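Local coordinates for aminotransferase, classes I and II (Silicibacter pomeroyi DSS-3, PDB 3H14), which probably catalyses the pyridoxal 5'-phosphate-dependent transfer of an amino group from L-aspartate to 2-oxoglutarate, giving oxaloacetate and L-glutamate, at residues 78-82 against 83-87; 205-208 against 209-213; 214-217 against 218-222. All blocks are in the same frame, centred on the assembly; numbering follows the deposited sequence.

Interaction 1: residues 78-82 against 83-87; sequences ARLYG and EWYGV
W84 folds its indole back over L80, one helical turn earlier, near the C-terminal end of the helix. Its CB sits 3.2 Å from L80 O, the same carbonyl that takes the W84 backbone N-H. With CG anti to the carbonyl carbon (chi1 -82°), the indole turns back along the helix: CG still lies near L80 O, CD2 comes within 3.9 Å of L80 CG, and CE3 meets L80 CD2. Farther out, the six-membered ring lies under L80 CD1, which stands 3.8 Å from its centroid and only 4° off the normal, a CH-pi contact over the face. The other methyl, CD2, also reaches the Y85 ring.

On the solvent side R79 and E83 form an i to i+4 salt bridge, NE to OE2 at 3.1 Å. OE2 is met from above its carboxylate plane, so this is not a flat, two-pronged pairing. Y81 and Y85 lie side by side, CD1 to CD2 at 3.6 Å, their rings oblique.

G86 ends the helix, its positive phi (62°) suiting glycine. Beyond it V87 N returns to Y81 O at 3.1 Å; Y85 N binds the same oxygen from the opposite face of its plane. One water joins A78 O and V87 O across the turn.

This end of helix 71-85 sits against the large sheet and its loops: Y81 OH bonds W241 NE1 on strand 240-243, Y85 OH bonds H204 ND1 in the loop after strand 196-200, and W84 meets Y231, in the loop after strand 223-227, edge-to-face.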
loop_
_atom_site.group_PDB
_atom_site.type_symbol
_atom_site.label_atom_id
_atom_site.label_comp_id
_atom_site.label_asym_id
_atom_site.label_seq_id
_atom_site.Cartn_x
_atom_site.Cartn_y
_atom_site.Cartn_z
ATOM N N ALA A 78 4.055 -19.810 3.936
ATOM C CA ALA A 78 3.355 -20.469 5.034
ATOM C C ALA A 78 4.178 -20.417 6.320
ATOM O O ALA A 78 3.653 -20.087 7.384
ATOM C CB ALA A 78 3.009 -21.934 4.659
ATOM N N ARG A 79 5.482 -20.690 6.211
ATOM C CA ARG A 79 6.408 -20.578 7.347
ATOM C C ARG A 79 6.459 -19.143 7.905
ATOM O O ARG A 79 6.525 -18.939 9.120
ATOM C CB ARG A 79 7.806 -21.044 6.918
ATOM C CG ARG A 79 8.893 -20.971 7.988
ATOM C CD ARG A 79 10.166 -21.674 7.508
ATOM N NE ARG A 79 11.363 -20.859 7.728
ATOM C CZ ARG A 79 12.514 -21.024 7.080
ATOM N NH1 ARG A 79 12.644 -21.966 6.145
ATOM N NH2 ARG A 79 13.539 -20.218 7.350
ATOM N N LEU A 80 6.432 -18.146 7.015
ATOM C CA LEU A 80 6.382 -16.743 7.445
ATOM C C LEU A 80 5.188 -16.455 8.380
ATOM O O LEU A 80 5.323 -15.699 9.358
ATOM C CB LEU A 80 6.399 -15.797 6.210
ATOM C CG LEU A 80 6.117 -14.295 6.417
ATOM C CD1 LEU A 80 6.862 -13.425 5.411
ATOM C CD2 LEU A 80 4.650 -14.007 6.349
ATOM N N TYR A 81 4.042 -17.085 8.120
ATOM C CA TYR A 81 2.846 -16.847 8.932
ATOM C C TYR A 81 3.010 -17.371 10.350
ATOM O O TYR A 81 2.522 -16.751 11.291
ATOM C CB TYR A 81 1.566 -17.360 8.240
ATOM C CG TYR A 81 1.076 -16.382 7.165
ATOM C CD1 TYR A 81 0.281 -15.301 7.499
ATOM C CD2 TYR A 81 1.480 -16.504 5.832
ATOM C CE1 TYR A 81 -0.152 -14.389 6.551
ATOM C CE2 TYR A 81 1.058 -15.584 4.863
ATOM C CZ TYR A 81 0.244 -14.520 5.236
ATOM O OH TYR A 81 -0.197 -13.603 4.287
ATOM N N GLY A 82 3.705 -18.494 10.508
ATOM C CA GLY A 82 4.054 -18.973 11.840
ATOM C C GLY A 82 5.048 -18.050 12.541
ATOM O O GLY A 82 4.838 -17.637 13.681
ATOM N N GLU A 83 6.123 -17.720 11.844
ATOM C CA GLU A 83 7.200 -16.954 12.438
ATOM C C GLU A 83 6.784 -15.505 12.736
ATOM O O GLU A 83 7.146 -14.971 13.769
ATOM C CB GLU A 83 8.434 -17.009 11.534
ATOM C CG GLU A 83 9.046 -18.410 11.463
ATOM C CD GLU A 83 10.281 -18.506 10.592
ATOM O OE1 GLU A 83 10.663 -17.507 9.939
ATOM O OE2 GLU A 83 10.878 -19.608 10.538
ATOM N N TRP A 84 6.009 -14.884 11.851
ATOM C CA TRP A 84 5.561 -13.495 12.062
ATOM C C TRP A 84 4.312 -13.358 12.954
ATOM O O TRP A 84 4.218 -12.389 13.705
ATOM C CB TRP A 84 5.323 -12.817 10.707
ATOM C CG TRP A 84 6.569 -12.293 10.075
ATOM C CD1 TRP A 84 7.845 -12.568 10.427
ATOM C CD2 TRP A 84 6.644 -11.400 8.960
ATOM N NE1 TRP A 84 8.718 -11.901 9.613
ATOM C CE2 TRP A 84 8.006 -11.160 8.710
ATOM C CE3 TRP A 84 5.689 -10.761 8.162
ATOM C CZ2 TRP A 84 8.440 -10.328 7.679
ATOM C CZ3 TRP A 84 6.117 -9.926 7.163
ATOM C CH2 TRP A 84 7.482 -9.719 6.924
ATOM N N TYR A 85 3.370 -14.308 12.886
ATOM C CA TYR A 85 2.069 -14.145 13.563
ATOM C C TYR A 85 1.647 -15.285 14.505
ATOM O O TYR A 85 0.575 -15.207 15.136
ATOM C CB TYR A 85 0.966 -13.969 12.521
ATOM C CG TYR A 85 1.272 -12.943 11.447
ATOM C CD1 TYR A 85 1.112 -11.569 11.683
ATOM C CD2 TYR A 85 1.728 -13.343 10.212
ATOM C CE1 TYR A 85 1.407 -10.629 10.689
ATOM C CE2 TYR A 85 2.014 -12.414 9.196
ATOM C CZ TYR A 85 1.857 -11.059 9.448
ATOM O OH TYR A 85 2.150 -10.150 8.452
ATOM N N GLY A 86 2.454 -16.344 14.564
ATOM C CA GLY A 86 2.064 -17.550 15.269
ATOM C C GLY A 86 0.835 -18.181 14.657
ATOM O O GLY A 86 0.052 -18.797 15.360
ATOM N N VAL A 87 0.653 -18.022 13.350
ATOM C CA VAL A 87 -0.448 -18.663 12.640
ATOM C C VAL A 87 0.032 -19.912 11.905
ATOM O O VAL A 87 0.969 -19.841 11.115
ATOM C CB VAL A 87 -1.122 -17.698 11.638
ATOM C CG1 VAL A 87 -1.914 -18.458 10.621
ATOM C CG2 VAL A 87 -2.028 -16.721 12.381
HETATM O O HOH W 1 2.358 -21.447 9.450
#

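Interaction 2: residues 205-208 against 209-213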
loop_
_atom_site.group_PDB
_atom_site.type_symbol
_atom_site.label_atom_id
_atom_site.label_comp_id
_atom_site.label_asym_id
_atom_site.label_seq_id
_atom_site.Cartn_x
_atom_site.Cartn_y
_atom_site.Cartn_z
ATOM N N GLY A 205 5.595 -6.100 7.790
ATOM C CA GLY A 205 7.041 -6.094 7.833
ATOM C C GLY A 205 7.599 -4.700 8.105
ATOM O O GLY A 205 8.588 -4.553 8.827
ATOM N N ILE A 206 6.975 -3.673 7.515
ATOM C CA ILE A 206 7.380 -2.280 7.716
ATOM C C ILE A 206 6.599 -1.654 8.884
ATOM O O ILE A 206 5.564 -0.938 8.733
ATOM C CB ILE A 206 7.251 -1.429 6.420
ATOM C CG1 ILE A 206 8.091 -2.065 5.314
ATOM C CG2 ILE A 206 7.762 0.015 6.690
ATOM C CD1 ILE A 206 7.961 -1.391 3.953
ATOM N N GLU A 207 7.106 -1.970 10.065
ATOM C CA GLU A 207 6.391 -1.740 11.307
ATOM C C GLU A 207 7.377 -1.229 12.339
ATOM O O GLU A 207 8.544 -1.595 12.305
ATOM C CB GLU A 207 5.805 -3.050 11.780
ATOM C CG GLU A 207 4.818 -3.686 10.839
ATOM C CD GLU A 207 4.546 -5.118 11.222
ATOM O OE1 GLU A 207 4.493 -5.379 12.451
ATOM O OE2 GLU A 207 4.435 -5.982 10.302
ATOM N N TYR A 208 6.907 -0.375 13.229
ATOM C CA TYR A 208 7.772 0.385 14.140
ATOM C C TYR A 208 7.533 -0.123 15.562
ATOM O O TYR A 208 8.186 -1.092 15.965
ATOM C CB TYR A 208 7.534 1.892 13.951
ATOM C CG TYR A 208 7.867 2.259 12.522
ATOM C CD1 TYR A 208 6.873 2.573 11.612
ATOM C CD2 TYR A 208 9.161 2.162 12.060
ATOM C CE1 TYR A 208 7.164 2.817 10.281
ATOM C CE2 TYR A 208 9.472 2.416 10.741
ATOM C CZ TYR A 208 8.472 2.762 9.852
ATOM O OH TYR A 208 8.778 3.015 8.539
ATOM N N GLU A 209 6.562 0.432 16.283
ATOM C CA GLU A 209 6.230 -0.111 17.620
ATOM C C GLU A 209 4.936 -0.943 17.651
ATOM O O GLU A 209 4.867 -1.919 18.369
ATOM C CB GLU A 209 6.247 0.982 18.700
ATOM C CG GLU A 209 5.780 2.310 18.254
ATOM C CD GLU A 209 6.879 3.226 17.733
ATOM O OE1 GLU A 209 8.066 2.823 17.617
ATOM O OE2 GLU A 209 6.520 4.390 17.459
ATOM N N ALA A 210 3.940 -0.606 16.830
ATOM C CA ALA A 210 2.727 -1.416 16.715
ATOM C C ALA A 210 2.950 -2.697 15.896
ATOM O O ALA A 210 3.516 -2.652 14.825
ATOM C CB ALA A 210 1.614 -0.598 16.097
ATOM N N LYS A 211 2.480 -3.835 16.396
ATOM C CA LYS A 211 2.610 -5.107 15.693
ATOM C C LYS A 211 1.458 -5.262 14.680
ATOM O O LYS A 211 0.293 -5.074 15.026
ATOM C CB LYS A 211 2.589 -6.253 16.711
ATOM C CG LYS A 211 2.736 -7.627 16.149
ATOM C CD LYS A 211 4.054 -7.873 15.487
ATOM C CE LYS A 211 4.054 -9.229 14.776
ATOM N NZ LYS A 211 3.294 -9.143 13.490
ATOM N N ALA A 212 1.786 -5.604 13.432
ATOM C CA ALA A 212 0.771 -5.811 12.405
ATOM C C ALA A 212 -0.019 -7.041 12.786
ATOM O O ALA A 212 0.526 -7.978 13.390
ATOM C CB ALA A 212 1.392 -5.972 11.007
ATOM N N VAL A 213 -1.318 -7.002 12.500
ATOM C CA VAL A 213 -2.207 -8.128 12.780
ATOM C C VAL A 213 -2.740 -8.703 11.478
ATOM O O VAL A 213 -3.462 -8.031 10.782
ATOM C CB VAL A 213 -3.411 -7.725 13.662
ATOM C CG1 VAL A 213 -4.235 -8.960 13.979
ATOM C CG2 VAL A 213 -2.943 -7.046 14.962
HETATM O O HOH W 2 4.471 -8.449 10.893
HETATM O O HOH W 3 4.220 -0.710 13.254
#
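E207 and A212 pull together a bend in the long loop that links strands 196-200 and 223-227 of the large seven-stranded sheet, the central sheet of the fold-type I PLP enzymes to which class I aminotransferases belong. The tight part is the E207 carboxylate. With CG anti to the carbonyl carbon (chi1 -61°) and the chain extended beyond it, the acid group spans the inside of the bend and uses both oxygens. OE1 takes the backbone N-H of A212 at 2.9 Å, although the donor comes from well above the carboxylate plane. OE2 takes G205 N at 2.8 Å in a nearly straight bond, reached on its anti side. The A212 methyl presses on the same group, its CB 3.1 Å from E207 OE2. Two bonds to backbone nitrogens thus hold the carboxylate, and through it the two limbs of the bend.

The open part of the bend is looser: a water spans Y208 N and A210 O, where the backbones do not bond directly. Even the tight carboxylate has a water, joining OE2 to K211 NZ. The ammonium itself stays 4.1 Å from E207 OE1, too far for a salt bridge, though its charge would probably still favour the carboxylate. E209 turns outward, and its OE2 pairs with R292 on helix 278-302; Y208 lays its ring against that helix and bonds A313 O through its hydroxyl.

K211 curls over the backbone just ahead of it, bent at chi2 and again at chi4, which brings NZ to within 3.0 Å of A212 O, the donor tilted 21° from the carbonyl plane.

Interaction 3: residues 214-217 against 218-222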
loop_
_atom_site.group_PDB
_atom_site.type_symbol
_atom_site.label_atom_id
_atom_site.label_comp_id
_atom_site.label_asym_id
_atom_site.label_seq_id
_atom_site.Cartn_x
_atom_site.Cartn_y
_atom_site.Cartn_z
ATOM N N THR A 214 -2.392 -9.947 11.148
ATOM C CA THR A 214 -2.983 -10.573 9.970
ATOM C C THR A 214 -4.432 -10.918 10.269
ATOM O O THR A 214 -4.756 -11.328 11.374
ATOM C CB THR A 214 -2.218 -11.827 9.445
ATOM O OG1 THR A 214 -2.860 -12.292 8.254
ATOM C CG2 THR A 214 -2.219 -12.973 10.424
ATOM N N ALA A 215 -5.307 -10.701 9.288
ATOM C CA ALA A 215 -6.704 -11.089 9.399
ATOM C C ALA A 215 -6.865 -12.568 9.717
ATOM O O ALA A 215 -7.865 -12.955 10.315
ATOM C CB ALA A 215 -7.452 -10.761 8.139
ATOM N N LEU A 216 -5.878 -13.378 9.338
ATOM C CA LEU A 216 -5.844 -14.823 9.676
ATOM C C LEU A 216 -5.810 -15.126 11.185
ATOM O O LEU A 216 -6.192 -16.196 11.598
ATOM C CB LEU A 216 -4.668 -15.488 8.966
ATOM C CG LEU A 216 -4.715 -15.297 7.439
ATOM C CD1 LEU A 216 -3.548 -15.985 6.796
ATOM C CD2 LEU A 216 -6.005 -15.848 6.858
ATOM N N GLU A 217 -5.378 -14.181 12.002
ATOM C CA GLU A 217 -5.424 -14.330 13.463
ATOM C C GLU A 217 -6.852 -14.253 14.022
ATOM O O GLU A 217 -7.068 -14.588 15.187
ATOM C CB GLU A 217 -4.578 -13.257 14.145
ATOM C CG GLU A 217 -3.042 -13.403 13.999
ATOM C CD GLU A 217 -2.288 -12.256 14.654
ATOM O OE1 GLU A 217 -1.626 -11.449 13.949
ATOM O OE2 GLU A 217 -2.377 -12.131 15.888
ATOM N N LEU A 218 -7.806 -13.772 13.218
ATOM C CA LEU A 218 -9.206 -13.590 13.638
ATOM C C LEU A 218 -10.186 -14.438 12.862
ATOM O O LEU A 218 -11.218 -14.807 13.401
ATOM C CB LEU A 218 -9.632 -12.122 13.520
ATOM C CG LEU A 218 -8.974 -11.254 14.605
ATOM C CD1 LEU A 218 -8.360 -9.994 14.025
ATOM C CD2 LEU A 218 -9.902 -10.943 15.780
ATOM N N THR A 219 -9.907 -14.710 11.589
ATOM C CA THR A 219 -10.798 -15.557 10.785
ATOM C C THR A 219 -10.054 -16.207 9.644
ATOM O O THR A 219 -9.029 -15.704 9.214
ATOM C CB THR A 219 -11.972 -14.743 10.172
ATOM O OG1 THR A 219 -12.934 -15.636 9.577
ATOM C CG2 THR A 219 -11.456 -13.719 9.110
ATOM N N ASP A 220 -10.588 -17.314 9.140
ATOM C CA ASP A 220 -10.113 -17.864 7.900
ATOM C C ASP A 220 -10.986 -17.424 6.735
ATOM O O ASP A 220 -10.579 -17.566 5.589
ATOM C CB ASP A 220 -10.012 -19.396 7.978
ATOM C CG ASP A 220 -8.861 -19.864 8.857
ATOM O OD1 ASP A 220 -7.699 -19.435 8.659
ATOM O OD2 ASP A 220 -9.119 -20.676 9.771
ATOM N N GLU A 221 -12.173 -16.880 7.028
ATOM C CA GLU A 221 -13.123 -16.462 5.988
ATOM C C GLU A 221 -12.832 -15.035 5.509
ATOM O O GLU A 221 -13.557 -14.069 5.789
ATOM C CB GLU A 221 -14.573 -16.637 6.467
ATOM C CG GLU A 221 -14.947 -18.080 6.863
ATOM C CD GLU A 221 -14.516 -19.154 5.860
ATOM O OE1 GLU A 221 -14.878 -19.063 4.660
ATOM O OE2 GLU A 221 -13.806 -20.103 6.282
ATOM N N CYS A 222 -11.711 -14.914 4.819
ATOM C CA CYS A 222 -11.243 -13.636 4.301
ATOM C C CYS A 222 -10.241 -13.951 3.228
ATOM O O CYS A 222 -9.741 -15.064 3.169
ATOM C CB CYS A 222 -10.597 -12.771 5.400
ATOM S SG CYS A 222 -9.090 -13.430 6.103
#
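A215 O holds two consecutive backbone N-H groups, those of L218 and T219, each at 3.0 Å, and the chain answers with a carbon donor: L216 CA points its hydrogen at T219 O, 3.3 Å away and 158° at the hydrogen. The two nitrogens use the A215 carbonyl differently. T219 N comes in nearly head-on to the oxygen, whereas L218 N stands above the carbonyl plane, closing the 3-10 turn of 215-217.

T219 then redirects the chain. Its OG1, anti to the backbone N (chi1 -171°), lies beside the carbonyl carbon and accepts E221 N at 2.9 Å, an ST turn; CG2 is left between the backbone N and the carbonyl carbon, 3.9 Å from A215 O. A valine here, with a methyl in place of the hydroxyl, would probably leave E221 N without its acceptor and let the 219-221 turn relax.

That turn brings C222 back under the 3-10 segment. Its SG rests 3.7 Å from A215 CB and 4.0 Å from L216 CD2. At the start of the segment, E217 OE1 accepts T214 N on its anti side, and T214 OG1 bonds E201.

This is the last part of the loop leading into strand 223-227; A215 and C222 also touch S199 and F197 of strand 196-200, L218 packs on helix 180-192, and D220 OD1 forms a salt bridge with R93. Because two N-H groups within the turn satisfy the A215 carbonyl, A215, L216 and C222 can meet through carbon and sulfur alone, and this buried face needs no polar side-chain partner across the contact.

In the fold
Along the chain the three contacts follow in order: interaction 1 closes helix 71-85, and interactions 2 and 3 lie one after the other in the loop between the neighbouring parallel strands 196-200 and 223-227 of the seven-stranded sheet. The centres of interactions 1 and 2 are about 14 Å apart. Those of interactions 1 and 3 are about 13 Å apart, and those of interactions 2 and 3 about 17 Å. Y85 is the common piece, its ring touching K211 and A212 on one hand and T214 and E217 on the other, while Y81 meets T214 and L216. The helix end therefore packs along successive parts of the loop, tying residues distant in sequence into one region beside the large sheet.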